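Local coordinates for protein mandelate racemase / muconate lactonizing enzyme (Burkholderia pseudomallei, PDB 2POD) that is of unknown function but belongs to the metal-binding enolase superfamily, and may act as a lyase, at residues B[219-224]-B[235-240]; B[245-250]-B[291-296]; B[255-260]-B[266-271]; B[319-324]-B[335-340]; B[328-333]-B[370-375]. One frame throughout, in Å; residues are numbered along the deposited sequence.

Contact 1: residues B[219-224]-B[235-240]; sequences VEFHSL and EALREY. With NA (sodium ion), chain D.
The backbones of 219-224 and 235-240 stand well apart, with Val219 CA and Leu237 CA, the nearest pair, separated by 9.3 Å, and side chains alone close the distance. Leu237 points from the helix toward the strand, and its CD1 methyl does all the touching. That methyl lies 3.7 Å from Phe221 CZ, at the edge of the ring and near its plane, while Val219 CG2 reaches toward the same CD1 tip to tip at 4.0 Å. Val219 CG1, anti to the backbone N (chi1 -162°), lies over one face of the Phe221 ring, which leaves CG2 to face Leu237. All three residues are buried, and Phe204 of helix 202-210 also packs on Val219 and Leu237. These side chains join strand and helix of the beta-alpha-beta unit 216-220, 227-237, 244-246 in the TIM barrel of the enolase superfamily. At the strand's C-terminal end Glu220 turns the other way: its OE1 binds the sodium ion at 2.3 Å, together with Glu246 and Glu272. Its second oxygen, OE2, accepts a hydrogen bond from His222 N at 2.7 Å, from above the carboxylate plane and 40° out of it, which should limit rotation of the metal-binding carboxylate.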
# COMPACT_ATOMS: atom_id res chain seq x y z
N VAL B 219 -27.04 6.65 16.15
CA VAL B 219 -26.52 7.89 16.71
C VAL B 219 -26.14 8.84 15.60
O VAL B 219 -25.38 8.49 14.70
CB VAL B 219 -25.30 7.64 17.60
CG1 VAL B 219 -25.05 8.84 18.49
CG2 VAL B 219 -25.48 6.38 18.42
N GLU B 220 -26.68 10.05 15.67
CA GLU B 220 -26.29 11.15 14.78
C GLU B 220 -25.29 12.03 15.52
O GLU B 220 -25.48 12.34 16.68
CB GLU B 220 -27.55 11.94 14.39
CG GLU B 220 -27.31 13.35 13.91
CD GLU B 220 -26.70 13.41 12.52
OE1 GLU B 220 -27.48 13.55 11.56
OE2 GLU B 220 -25.46 13.33 12.37
N PHE B 221 -24.20 12.41 14.85
CA PHE B 221 -23.17 13.21 15.50
C PHE B 221 -23.03 14.60 14.92
O PHE B 221 -22.32 15.44 15.47
CB PHE B 221 -21.82 12.49 15.46
CG PHE B 221 -21.72 11.32 16.38
CD1 PHE B 221 -21.75 10.02 15.89
CD2 PHE B 221 -21.57 11.51 17.75
CE1 PHE B 221 -21.65 8.92 16.74
CE2 PHE B 221 -21.47 10.43 18.61
CZ PHE B 221 -21.50 9.13 18.10
N HIS B 222 -23.70 14.82 13.79
CA HIS B 222 -23.73 16.10 13.06
C HIS B 222 -22.38 16.68 12.62
O HIS B 222 -22.27 17.90 12.45
CB HIS B 222 -24.56 17.16 13.80
CG HIS B 222 -26.04 16.96 13.68
ND1 HIS B 222 -26.85 16.75 14.77
CD2 HIS B 222 -26.85 16.96 12.60
CE1 HIS B 222 -28.10 16.63 14.37
NE2 HIS B 222 -28.13 16.74 13.06
N SER B 223 -21.39 15.81 12.43
CA SER B 223 -20.02 16.20 12.02
C SER B 223 -19.28 17.08 13.04
O SER B 223 -18.40 17.86 12.68
CB SER B 223 -20.00 16.85 10.62
OG SER B 223 -20.66 16.05 9.66
N LEU B 224 -19.64 16.95 14.31
CA LEU B 224 -19.28 17.95 15.33
C LEU B 224 -17.96 17.61 16.03
O LEU B 224 -17.36 18.46 16.69
CB LEU B 224 -20.40 18.12 16.35
CG LEU B 224 -21.68 18.86 15.92
CD1 LEU B 224 -22.75 18.76 17.00
CD2 LEU B 224 -21.39 20.32 15.58
N GLU B 235 -16.00 4.13 21.65
CA GLU B 235 -15.65 3.13 22.66
C GLU B 235 -16.70 3.01 23.77
O GLU B 235 -17.03 1.90 24.20
CB GLU B 235 -14.25 3.42 23.24
CG GLU B 235 -13.81 2.52 24.41
CD GLU B 235 -13.48 1.08 24.00
OE1 GLU B 235 -13.24 0.82 22.80
OE2 GLU B 235 -13.44 0.21 24.90
N ALA B 236 -17.24 4.15 24.21
CA ALA B 236 -18.29 4.17 25.23
C ALA B 236 -19.63 3.62 24.74
O ALA B 236 -20.40 3.05 25.52
CB ALA B 236 -18.45 5.58 25.78
N LEU B 237 -19.89 3.77 23.44
CA LEU B 237 -21.14 3.33 22.83
C LEU B 237 -21.16 1.84 22.46
O LEU B 237 -22.22 1.29 22.13
CB LEU B 237 -21.46 4.18 21.59
CG LEU B 237 -21.93 5.62 21.80
CD1 LEU B 237 -22.09 6.31 20.46
CD2 LEU B 237 -23.25 5.65 22.56
N ARG B 238 -19.98 1.21 22.53
CA ARG B 238 -19.81 -0.21 22.20
C ARG B 238 -20.73 -1.13 23.00
O ARG B 238 -21.33 -2.06 22.44
CB ARG B 238 -18.34 -0.61 22.40
CG ARG B 238 -18.01 -2.07 22.10
CD ARG B 238 -16.52 -2.34 22.29
NE ARG B 238 -15.71 -1.50 21.40
CZ ARG B 238 -15.29 -1.87 20.19
NH1 ARG B 238 -15.59 -3.07 19.71
NH2 ARG B 238 -14.57 -1.03 19.47
N GLU B 239 -20.85 -0.84 24.29
CA GLU B 239 -21.72 -1.54 25.23
C GLU B 239 -23.21 -1.59 24.80
O GLU B 239 -23.88 -2.61 24.98
CB GLU B 239 -21.59 -0.87 26.59
CG GLU B 239 -22.10 -1.67 27.78
CD GLU B 239 -22.52 -0.78 28.93
OE1 GLU B 239 -23.67 -0.89 29.39
OE2 GLU B 239 -21.69 0.05 29.38
N TYR B 240 -23.70 -0.49 24.23
CA TYR B 240 -25.12 -0.33 23.93
C TYR B 240 -25.55 -0.86 22.56
O TYR B 240 -26.71 -0.70 22.18
CB TYR B 240 -25.52 1.14 24.05
CG TYR B 240 -25.47 1.67 25.46
CD1 TYR B 240 -26.44 1.31 26.39
CD2 TYR B 240 -24.46 2.54 25.86
CE1 TYR B 240 -26.40 1.79 27.69
CE2 TYR B 240 -24.42 3.03 27.16
CZ TYR B 240 -25.40 2.65 28.07
OH TYR B 240 -25.36 3.13 29.35
NA NA D . -28.58 13.68 9.59

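Contact 2: residues B[245-250]-B[291-296]. With NA (sodium ion), chain D.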
# COMPACT_ATOMS: atom_id res chain seq x y z
N HIS B 245 -23.29 4.73 13.52
CA HIS B 245 -22.75 6.02 13.91
C HIS B 245 -22.64 6.95 12.71
O HIS B 245 -21.86 6.71 11.78
CB HIS B 245 -21.38 5.86 14.58
CG HIS B 245 -21.42 5.09 15.87
ND1 HIS B 245 -20.32 4.46 16.40
CD2 HIS B 245 -22.44 4.86 16.74
CE1 HIS B 245 -20.65 3.87 17.53
NE2 HIS B 245 -21.93 4.09 17.76
N GLU B 246 -23.42 8.03 12.74
CA GLU B 246 -23.62 8.88 11.58
C GLU B 246 -22.82 10.17 11.69
O GLU B 246 -22.84 10.83 12.72
CB GLU B 246 -25.10 9.19 11.41
CG GLU B 246 -25.46 9.94 10.14
CD GLU B 246 -26.94 10.20 10.04
OE1 GLU B 246 -27.73 9.27 10.27
OE2 GLU B 246 -27.31 11.36 9.73
N ASP B 247 -22.13 10.52 10.60
CA ASP B 247 -21.22 11.66 10.53
C ASP B 247 -20.42 11.93 11.80
O ASP B 247 -20.54 13.00 12.39
CB ASP B 247 -21.98 12.91 10.07
CG ASP B 247 -22.51 12.79 8.65
OD1 ASP B 247 -23.57 13.37 8.35
OD2 ASP B 247 -21.87 12.08 7.84
N PRO B 248 -19.62 10.94 12.25
CA PRO B 248 -18.99 11.07 13.57
C PRO B 248 -17.80 12.03 13.61
O PRO B 248 -17.46 12.54 14.68
CB PRO B 248 -18.55 9.65 13.89
CG PRO B 248 -18.35 9.00 12.56
CD PRO B 248 -19.28 9.65 11.60
N ILE B 249 -17.18 12.24 12.45
CA ILE B 249 -16.27 13.37 12.22
C ILE B 249 -16.73 14.12 10.98
O ILE B 249 -17.57 13.61 10.23
CB ILE B 249 -14.78 12.91 12.04
CG1 ILE B 249 -14.59 12.12 10.72
CG2 ILE B 249 -14.30 12.11 13.25
CD1 ILE B 249 -13.16 12.06 10.20
N ARG B 250 -16.18 15.31 10.76
CA ARG B 250 -16.48 16.08 9.55
C ARG B 250 -15.94 15.41 8.27
O ARG B 250 -14.77 15.03 8.21
CB ARG B 250 -15.96 17.51 9.67
CG ARG B 250 -16.37 18.43 8.53
CD ARG B 250 -16.72 19.81 9.05
NE ARG B 250 -15.94 20.85 8.38
CZ ARG B 250 -16.41 22.07 8.10
NH1 ARG B 250 -15.61 22.94 7.50
NH2 ARG B 250 -17.66 22.41 8.42
N ILE B 291 -22.83 2.14 6.01
CA ILE B 291 -24.08 2.55 5.37
C ILE B 291 -23.82 3.81 4.57
O ILE B 291 -23.29 4.78 5.09
CB ILE B 291 -25.25 2.76 6.40
CG1 ILE B 291 -25.58 1.45 7.12
CG2 ILE B 291 -26.53 3.24 5.69
CD1 ILE B 291 -25.05 1.37 8.51
N VAL B 292 -24.18 3.76 3.30
CA VAL B 292 -24.07 4.93 2.44
C VAL B 292 -25.31 5.79 2.59
O VAL B 292 -26.40 5.41 2.18
CB VAL B 292 -23.79 4.52 0.97
CG1 VAL B 292 -23.92 5.72 0.03
CG2 VAL B 292 -22.39 3.92 0.86
N MSE B 293 -25.14 6.94 3.23
CA MSE B 293 -26.23 7.89 3.38
C MSE B 293 -26.12 9.01 2.37
O MSE B 293 -25.04 9.32 1.89
CB MSE B 293 -26.30 8.46 4.78
CG MSE B 293 -27.72 8.45 5.32
SE MSE B 293 -28.18 9.76 6.66
CE MSE B 293 -26.58 10.86 6.57
N LEU B 294 -27.26 9.63 2.10
CA LEU B 294 -27.52 10.26 0.82
C LEU B 294 -28.69 11.20 1.05
O LEU B 294 -29.73 10.77 1.53
CB LEU B 294 -27.95 9.17 -0.18
CG LEU B 294 -27.77 9.34 -1.69
CD1 LEU B 294 -26.51 10.10 -1.97
CD2 LEU B 294 -27.70 7.98 -2.34
N ASP B 295 -28.53 12.47 0.71
CA ASP B 295 -29.68 13.36 0.59
C ASP B 295 -29.85 13.78 -0.86
O ASP B 295 -28.98 14.44 -1.40
CB ASP B 295 -29.49 14.59 1.49
CG ASP B 295 -30.74 15.46 1.57
OD1 ASP B 295 -31.15 16.03 0.54
OD2 ASP B 295 -31.31 15.58 2.68
N ILE B 296 -30.99 13.44 -1.46
CA ILE B 296 -31.21 13.76 -2.88
C ILE B 296 -31.28 15.24 -3.25
O ILE B 296 -31.04 15.61 -4.39
CB ILE B 296 -32.35 12.91 -3.57
CG1 ILE B 296 -33.71 13.62 -3.57
CG2 ILE B 296 -32.37 11.46 -3.08
CD1 ILE B 296 -34.49 13.53 -2.31
NA NA D . -28.58 13.68 9.59
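Met293, a selenomethionine, meets Glu246 with its terminal methyl and selenium, and these two side chains supply most of the roughly 108 Å² buried here. They cross at about a right angle. Met293 CE comes within 3.3 Å of Glu246 OE2, and Met293 SE lies 3.6 Å from Glu246 CD. The Met293 chain is near-eclipsed at chi3 (9°), which folds CE back over its own CB, so that selenium and methyl both lie against the carboxylate; Glu246 instead runs extended beyond CG. Strands 244-246 and 289-294 belong to the parallel barrel sheet with 268-270 between them, and Cys269 of that middle strand touches both side chains. The contact therefore spans a strand inside the TIM barrel, at the C-terminal ends where enolase-superfamily proteins hold their metal. Glu246 OE2 binds the sodium ion at 2.6 Å, with Glu220 and Glu272 completing the protein ligands. The other oxygen, OE1, is held by a hydrogen bond from Trp244 NE1 and a salt bridge to Lys176, so both carboxylate oxygens have polar partners. Asp247 contributes a lighter touch, its OD1 at 4.3 Å from Met293 CE; its OD2 is hydrogen-bonded to Ser271.

Contact 3: residues B[255-260]-B[266-271]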
# COMPACT_ATOMS: atom_id res chain seq x y z
N SER B 255 -9.85 10.43 3.98
CA SER B 255 -8.72 9.65 4.51
C SER B 255 -8.70 9.41 6.02
O SER B 255 -8.15 8.41 6.48
CB SER B 255 -7.40 10.31 4.09
OG SER B 255 -6.77 9.57 3.07
N SER B 256 -9.29 10.32 6.78
CA SER B 256 -9.32 10.23 8.24
C SER B 256 -10.35 9.24 8.80
O SER B 256 -10.38 8.99 10.02
CB SER B 256 -9.55 11.62 8.84
OG SER B 256 -8.33 12.32 9.02
N LEU B 257 -11.18 8.67 7.94
CA LEU B 257 -12.37 7.96 8.38
C LEU B 257 -12.10 6.53 8.84
O LEU B 257 -12.77 6.03 9.75
CB LEU B 257 -13.46 7.98 7.31
CG LEU B 257 -14.88 7.60 7.71
CD1 LEU B 257 -15.38 8.43 8.89
CD2 LEU B 257 -15.80 7.74 6.52
N LYS B 258 -11.10 5.89 8.24
CA LYS B 258 -10.79 4.49 8.53
C LYS B 258 -10.29 4.29 9.95
O LYS B 258 -10.53 3.25 10.56
CB LYS B 258 -9.78 3.92 7.53
CG LYS B 258 -10.16 2.52 7.01
CD LYS B 258 -9.65 1.39 7.89
CE LYS B 258 -10.70 0.28 8.04
NZ LYS B 258 -10.68 -0.70 6.91
N ARG B 259 -9.61 5.31 10.47
CA ARG B 259 -9.24 5.38 11.87
C ARG B 259 -10.43 5.36 12.82
O ARG B 259 -10.40 4.65 13.82
CB ARG B 259 -8.34 6.58 12.13
CG ARG B 259 -6.95 6.40 11.53
CD ARG B 259 -5.98 7.46 11.99
NE ARG B 259 -5.73 7.37 13.43
CZ ARG B 259 -5.06 8.28 14.13
NH1 ARG B 259 -4.56 9.35 13.54
NH2 ARG B 259 -4.91 8.11 15.44
N TYR B 260 -11.49 6.11 12.49
CA TYR B 260 -12.74 5.99 13.24
C TYR B 260 -13.39 4.62 13.10
O TYR B 260 -13.74 4.00 14.12
CB TYR B 260 -13.74 7.12 12.94
CG TYR B 260 -14.98 7.03 13.80
CD1 TYR B 260 -16.07 6.24 13.42
CD2 TYR B 260 -15.05 7.70 15.03
CE1 TYR B 260 -17.19 6.12 14.21
CE2 TYR B 260 -16.18 7.58 15.84
CZ TYR B 260 -17.24 6.79 15.42
OH TYR B 260 -18.37 6.66 16.18
N ALA B 266 -20.34 -0.19 16.07
CA ALA B 266 -21.33 0.22 15.09
C ALA B 266 -20.69 0.66 13.77
O ALA B 266 -19.66 1.33 13.78
CB ALA B 266 -22.21 1.31 15.63
N PRO B 267 -21.31 0.29 12.64
CA PRO B 267 -20.82 0.75 11.34
C PRO B 267 -21.02 2.25 11.16
O PRO B 267 -21.98 2.82 11.70
CB PRO B 267 -21.67 -0.03 10.34
CG PRO B 267 -22.92 -0.39 11.10
CD PRO B 267 -22.49 -0.59 12.51
N VAL B 268 -20.12 2.88 10.41
CA VAL B 268 -20.30 4.29 10.08
C VAL B 268 -21.32 4.54 8.97
O VAL B 268 -21.37 3.83 7.96
CB VAL B 268 -18.98 5.13 10.01
CG1 VAL B 268 -17.76 4.35 10.50
CG2 VAL B 268 -18.74 5.76 8.65
N CYS B 269 -22.17 5.52 9.22
CA CYS B 269 -23.13 5.97 8.24
C CYS B 269 -22.66 7.33 7.74
O CYS B 269 -22.41 8.25 8.52
CB CYS B 269 -24.51 6.07 8.89
SG CYS B 269 -25.82 6.59 7.80
N ALA B 270 -22.50 7.43 6.43
CA ALA B 270 -21.93 8.63 5.84
C ALA B 270 -22.45 8.71 4.41
O ALA B 270 -22.65 7.66 3.81
CB ALA B 270 -20.40 8.55 5.85
N SER B 271 -22.66 9.90 3.85
CA SER B 271 -22.87 11.17 4.55
C SER B 271 -23.82 12.02 3.72
O SER B 271 -23.65 12.13 2.50
CB SER B 271 -21.56 11.95 4.68
OG SER B 271 -21.75 13.15 5.41
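Val268 takes the largest share of this interface, its two methyls dividing between Tyr260 and Leu257 of the helix. Ahead of it, Ala266 and Pro267 lead into the strand; Pro267 starts its side chain away from 255-260, and Ala266 packs instead on His245 of the neighbouring strand. At Val268 the side chain points toward the helix, and its CA is 8.4 Å from Tyr260 CA, the nearest CA pair. Its CG1 lies in the plane of the Tyr260 ring at the edge, 3.9 Å from CD1 and 4.1 Å from CE1, so the methyl abuts the rim and covers neither face. The two side chains slide past each other in opposite directions, with the Tyr260 ring carried anti to the backbone N (chi1 -176°). On the other branch, Val268 CG2 meets Leu257 CD2 tip to tip at 4.1 Å. Leu257 and Tyr260 are three residues apart, about one helical turn, which places both on the face turned to the strand. Cys269 next contacts Ile291 and Met293 of strand 289-294 and Trp244 and Glu246 of strand 244-246. Ala270 again points toward the helix, with its side chain 4.7 Å from 255-260, and Ser271, reached through a cis peptide bond, hydrogen-bonds Asp247 and Thr273 through OG. The alternation is that of a beta strand; helix 257-263, between the parallel neighbours 244-246 and 268-270, makes a beta-alpha-beta unit of the TIM barrel.

Contact 4: residues B[319-324]-B[335-340]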
# COMPACT_ATOMS: atom_id res chain seq x y z
N VAL B 319 -27.87 1.65 1.04
CA VAL B 319 -28.22 3.07 1.07
C VAL B 319 -29.39 3.36 2.02
O VAL B 319 -30.37 2.61 2.07
CB VAL B 319 -28.47 3.63 -0.37
CG1 VAL B 319 -29.17 4.99 -0.35
CG2 VAL B 319 -27.15 3.76 -1.09
N ALA B 320 -29.25 4.43 2.80
CA ALA B 320 -30.36 5.01 3.56
C ALA B 320 -30.54 6.48 3.18
O ALA B 320 -29.76 7.32 3.61
CB ALA B 320 -30.11 4.86 5.06
N PRO B 321 -31.55 6.79 2.35
CA PRO B 321 -31.83 8.18 1.97
C PRO B 321 -32.30 9.08 3.12
O PRO B 321 -33.11 8.67 3.96
CB PRO B 321 -32.91 8.05 0.90
CG PRO B 321 -32.81 6.62 0.44
CD PRO B 321 -32.46 5.86 1.67
N HIS B 322 -31.76 10.30 3.14
CA HIS B 322 -32.01 11.31 4.15
C HIS B 322 -33.30 12.06 3.84
O HIS B 322 -33.51 12.48 2.70
CB HIS B 322 -30.84 12.32 4.15
CG HIS B 322 -30.89 13.32 5.27
ND1 HIS B 322 -30.79 14.67 5.06
CD2 HIS B 322 -31.01 13.15 6.61
CE1 HIS B 322 -30.85 15.30 6.22
NE2 HIS B 322 -30.98 14.40 7.17
N ASP B 323 -34.15 12.23 4.85
CA ASP B 323 -35.12 13.32 4.86
C ASP B 323 -34.82 14.32 5.97
O ASP B 323 -33.94 15.16 5.82
CB ASP B 323 -36.57 12.81 4.93
CG ASP B 323 -37.59 13.95 5.05
OD1 ASP B 323 -37.52 14.93 4.26
OD2 ASP B 323 -38.43 13.87 5.97
N CYS B 324 -35.57 14.22 7.07
CA CYS B 324 -35.74 15.30 8.07
C CYS B 324 -35.94 16.73 7.52
O CYS B 324 -35.62 17.70 8.19
CB CYS B 324 -34.60 15.25 9.09
SG CYS B 324 -34.95 16.02 10.70
N HIS B 335 -39.55 7.10 -3.28
CA HIS B 335 -39.35 6.60 -4.63
C HIS B 335 -38.01 5.88 -4.82
O HIS B 335 -37.98 4.76 -5.32
CB HIS B 335 -39.53 7.72 -5.66
CG HIS B 335 -40.97 8.05 -5.96
ND1 HIS B 335 -41.73 7.31 -6.84
CD2 HIS B 335 -41.76 9.05 -5.51
CE1 HIS B 335 -42.94 7.84 -6.92
NE2 HIS B 335 -42.99 8.89 -6.11
N LEU B 336 -36.91 6.52 -4.39
CA LEU B 336 -35.57 5.90 -4.46
C LEU B 336 -35.46 4.65 -3.59
O LEU B 336 -34.92 3.63 -4.01
CB LEU B 336 -34.46 6.92 -4.11
CG LEU B 336 -33.02 6.40 -3.92
CD1 LEU B 336 -32.41 5.97 -5.25
CD2 LEU B 336 -32.11 7.41 -3.21
N SER B 337 -36.02 4.73 -2.39
CA SER B 337 -35.99 3.63 -1.43
C SER B 337 -36.82 2.44 -1.87
O SER B 337 -36.59 1.31 -1.40
CB SER B 337 -36.49 4.12 -0.08
OG SER B 337 -35.54 4.99 0.49
N LEU B 338 -37.79 2.68 -2.75
CA LEU B 338 -38.61 1.61 -3.31
C LEU B 338 -37.90 0.96 -4.49
O LEU B 338 -37.99 -0.24 -4.69
CB LEU B 338 -39.98 2.16 -3.73
CG LEU B 338 -41.20 1.92 -2.82
CD1 LEU B 338 -40.97 2.32 -1.37
CD2 LEU B 338 -42.44 2.61 -3.37
N ASN B 339 -37.17 1.77 -5.25
CA ASN B 339 -36.44 1.26 -6.40
C ASN B 339 -35.18 0.48 -6.05
O ASN B 339 -34.96 -0.60 -6.58
CB ASN B 339 -36.09 2.37 -7.38
CG ASN B 339 -35.01 1.94 -8.35
OD1 ASN B 339 -35.26 1.15 -9.27
ND2 ASN B 339 -33.79 2.42 -8.14
N ALA B 340 -34.35 1.04 -5.18
CA ALA B 340 -32.99 0.52 -4.96
C ALA B 340 -33.02 -0.84 -4.26
O ALA B 340 -33.57 -0.97 -3.17
CB ALA B 340 -32.15 1.52 -4.17
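Apolar contact comes first: Pro321 CG lies 3.8 Å from Leu336 CD2, where the proline ring and the leucine branch cross obliquely. Leu336 has its CG anti to the backbone N (chi1 171°), which sets CG, and with it the branch, toward the strand, and Pro321 points toward it. The backbones come fairly close, Pro321 CA and Ser337 CA being 7.0 Å apart.

Contact between a polar atom and carbon is the second kind. Ser337 OG sits 3.2 Å from Pro321 CG and 3.4 Å from Pro321 CD, close to both carbons. The hydroxyl is not left to the proline: it is hydrogen-bonded to the backbone carbonyl of Ser333, one turn earlier in the helix, and more weakly to Gln346. No hydrogen bond joins the two segments themselves.

Strand 319-321, weakly bonded, lies in the barrel sheet beside 289-294, to which Ala320 and His322 bond through Val292 and Leu294. Followed by helix 327-339 and then strand 346-348, it keeps the strand-helix-strand order of the TIM barrel. Helix 327-339 covers its outer side, with Ser333 also touching Pro321, while Ile117 of strand 117-122 meets Ser337 and Gln346 of strand 346-348 meets Pro321.

Contact 5: residues B[328-333]-B[370-375]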
# COMPACT_ATOMS: atom_id res chain seq x y z
N VAL B 328 -41.39 17.17 -0.30
CA VAL B 328 -41.08 16.71 -1.66
C VAL B 328 -39.85 15.82 -1.66
O VAL B 328 -39.82 14.79 -2.35
CB VAL B 328 -40.92 17.90 -2.65
CG1 VAL B 328 -40.28 17.46 -3.97
CG2 VAL B 328 -42.25 18.55 -2.90
N VAL B 329 -38.86 16.20 -0.85
CA VAL B 329 -37.66 15.38 -0.61
C VAL B 329 -38.01 14.02 -0.00
O VAL B 329 -37.50 13.00 -0.47
CB VAL B 329 -36.57 16.16 0.19
CG1 VAL B 329 -35.58 15.23 0.88
CG2 VAL B 329 -35.84 17.09 -0.74
N LEU B 330 -38.90 14.00 0.99
CA LEU B 330 -39.36 12.75 1.63
C LEU B 330 -40.03 11.81 0.63
O LEU B 330 -39.94 10.59 0.75
CB LEU B 330 -40.32 13.06 2.79
CG LEU B 330 -40.62 12.07 3.93
CD1 LEU B 330 -42.08 11.69 4.00
CD2 LEU B 330 -39.74 10.83 4.02
N THR B 331 -40.72 12.39 -0.34
CA THR B 331 -41.50 11.65 -1.32
C THR B 331 -40.58 11.06 -2.38
O THR B 331 -40.68 9.87 -2.70
CB THR B 331 -42.54 12.56 -1.96
OG1 THR B 331 -43.30 13.20 -0.93
CG2 THR B 331 -43.47 11.79 -2.87
N ALA B 332 -39.69 11.91 -2.90
CA ALA B 332 -38.68 11.52 -3.88
C ALA B 332 -37.68 10.48 -3.35
O ALA B 332 -37.28 9.58 -4.08
CB ALA B 332 -37.94 12.76 -4.39
N SER B 333 -37.31 10.60 -2.08
CA SER B 333 -36.44 9.63 -1.43
C SER B 333 -37.13 8.29 -1.30
O SER B 333 -36.47 7.24 -1.42
CB SER B 333 -36.01 10.09 -0.03
OG SER B 333 -35.52 11.41 -0.04
N GLY B 370 -44.62 0.99 10.98
CA GLY B 370 -43.19 1.22 10.90
C GLY B 370 -42.64 1.17 9.48
O GLY B 370 -41.44 0.96 9.29
N HIS B 371 -43.51 1.38 8.50
CA HIS B 371 -43.18 1.21 7.09
C HIS B 371 -43.82 2.33 6.27
O HIS B 371 -44.90 2.80 6.59
CB HIS B 371 -43.67 -0.15 6.59
CG HIS B 371 -42.75 -1.29 6.90
ND1 HIS B 371 -42.05 -1.97 5.92
CD2 HIS B 371 -42.42 -1.88 8.07
CE1 HIS B 371 -41.32 -2.92 6.49
NE2 HIS B 371 -41.53 -2.89 7.79
N ILE B 372 -43.14 2.74 5.20
CA ILE B 372 -43.49 3.93 4.43
C ILE B 372 -43.55 3.59 2.93
O ILE B 372 -42.81 2.72 2.45
CB ILE B 372 -42.54 5.14 4.76
CG1 ILE B 372 -43.01 6.45 4.12
CG2 ILE B 372 -41.08 4.84 4.40
CD1 ILE B 372 -42.21 7.68 4.52
N THR B 373 -44.45 4.24 2.20
CA THR B 373 -44.61 4.05 0.76
C THR B 373 -44.95 5.37 0.07
O THR B 373 -45.15 6.37 0.74
CB THR B 373 -45.67 2.96 0.44
OG1 THR B 373 -45.66 2.67 -0.96
CG2 THR B 373 -47.07 3.40 0.87
N VAL B 374 -45.00 5.37 -1.26
CA VAL B 374 -45.26 6.61 -2.02
C VAL B 374 -46.76 6.94 -2.08
O VAL B 374 -47.60 6.04 -1.95
CB VAL B 374 -44.67 6.55 -3.46
CG1 VAL B 374 -43.15 6.54 -3.42
CG2 VAL B 374 -45.19 5.35 -4.24
N PRO B 375 -47.11 8.23 -2.29
CA PRO B 375 -48.43 8.55 -2.87
C PRO B 375 -48.57 8.02 -4.29
O PRO B 375 -47.60 8.03 -5.06
CB PRO B 375 -48.44 10.08 -2.88
CG PRO B 375 -47.00 10.48 -2.85
CD PRO B 375 -46.34 9.45 -1.99
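Val329 O is gripped by two donors of Ser333, the backbone N at 2.9 Å and the hydroxyl OG at 2.6 Å, which arrive from opposite faces of the carbonyl plane. The OG bond comes from above that plane, 40° out of it, with a C=O...donor angle of 140°, and this fixes the serine hydroxyl against its own helix. Nearby, Leu330 and Thr331 carry the contact with 370-375, and no hydrogen bond crosses between the segments.

Leu330 places both its branches against one methyl: CD1 and CD2 are each 4.0 Å from Ile372 CD1, and the two side chains cross at a slant. Ile372 has its CG1 anti to the backbone N (chi1 -172°) and is extended beyond it, so that CD1 is carried out from the strand into the fork of the leucine. Thr331 turns its methyl to the proline ring: CG2 lies 3.8 Å from both CG and CD of Pro375. Its hydroxyl OG1 faces back to the helix, hydrogen-bonded to the carbonyl of Pro327. Val374 adds a looser touch, its CG1 4.2 Å from Thr331 O, where the CA atoms come nearest (6.3 Å between Thr331 CA and Val374 CA).

Strands 366-368 and 371-373, antiparallel and two residues apart in the chain, form a beta hairpin. Its second strand also pairs antiparallel with 117-122, where Ile372 packs on Ile117 and Thr119. Gln346 of barrel strand 346-348 touches Leu330 and Ser333 of helix 327-339 and Ile372 of the hairpin, so both elements reach that strand.

Overall arrangement
All five contacts lie within the TIM-barrel-like C-terminal part of the chain and reach one sheet. Contact 1 comes first along the sequence; contact 3 falls between the two segments of contact 2, their centres about 9 Å apart, and contacts 4 and 5 follow, their segments alternating. Strands 216-220, 244-246, 268-270, 289-294 and 319-321 are successive neighbours, so contacts 1 to 4 follow the barrel wall. Contacts 4 and 5 share helix 327-339. The centre of contact 5 lies about 27 Å from those of contacts 1 and 3, the widest separations. Contacts 1 and 2 bring Glu220 and Glu246, from adjacent strands, to one sodium ion, consistent with the enolase-superfamily metal site.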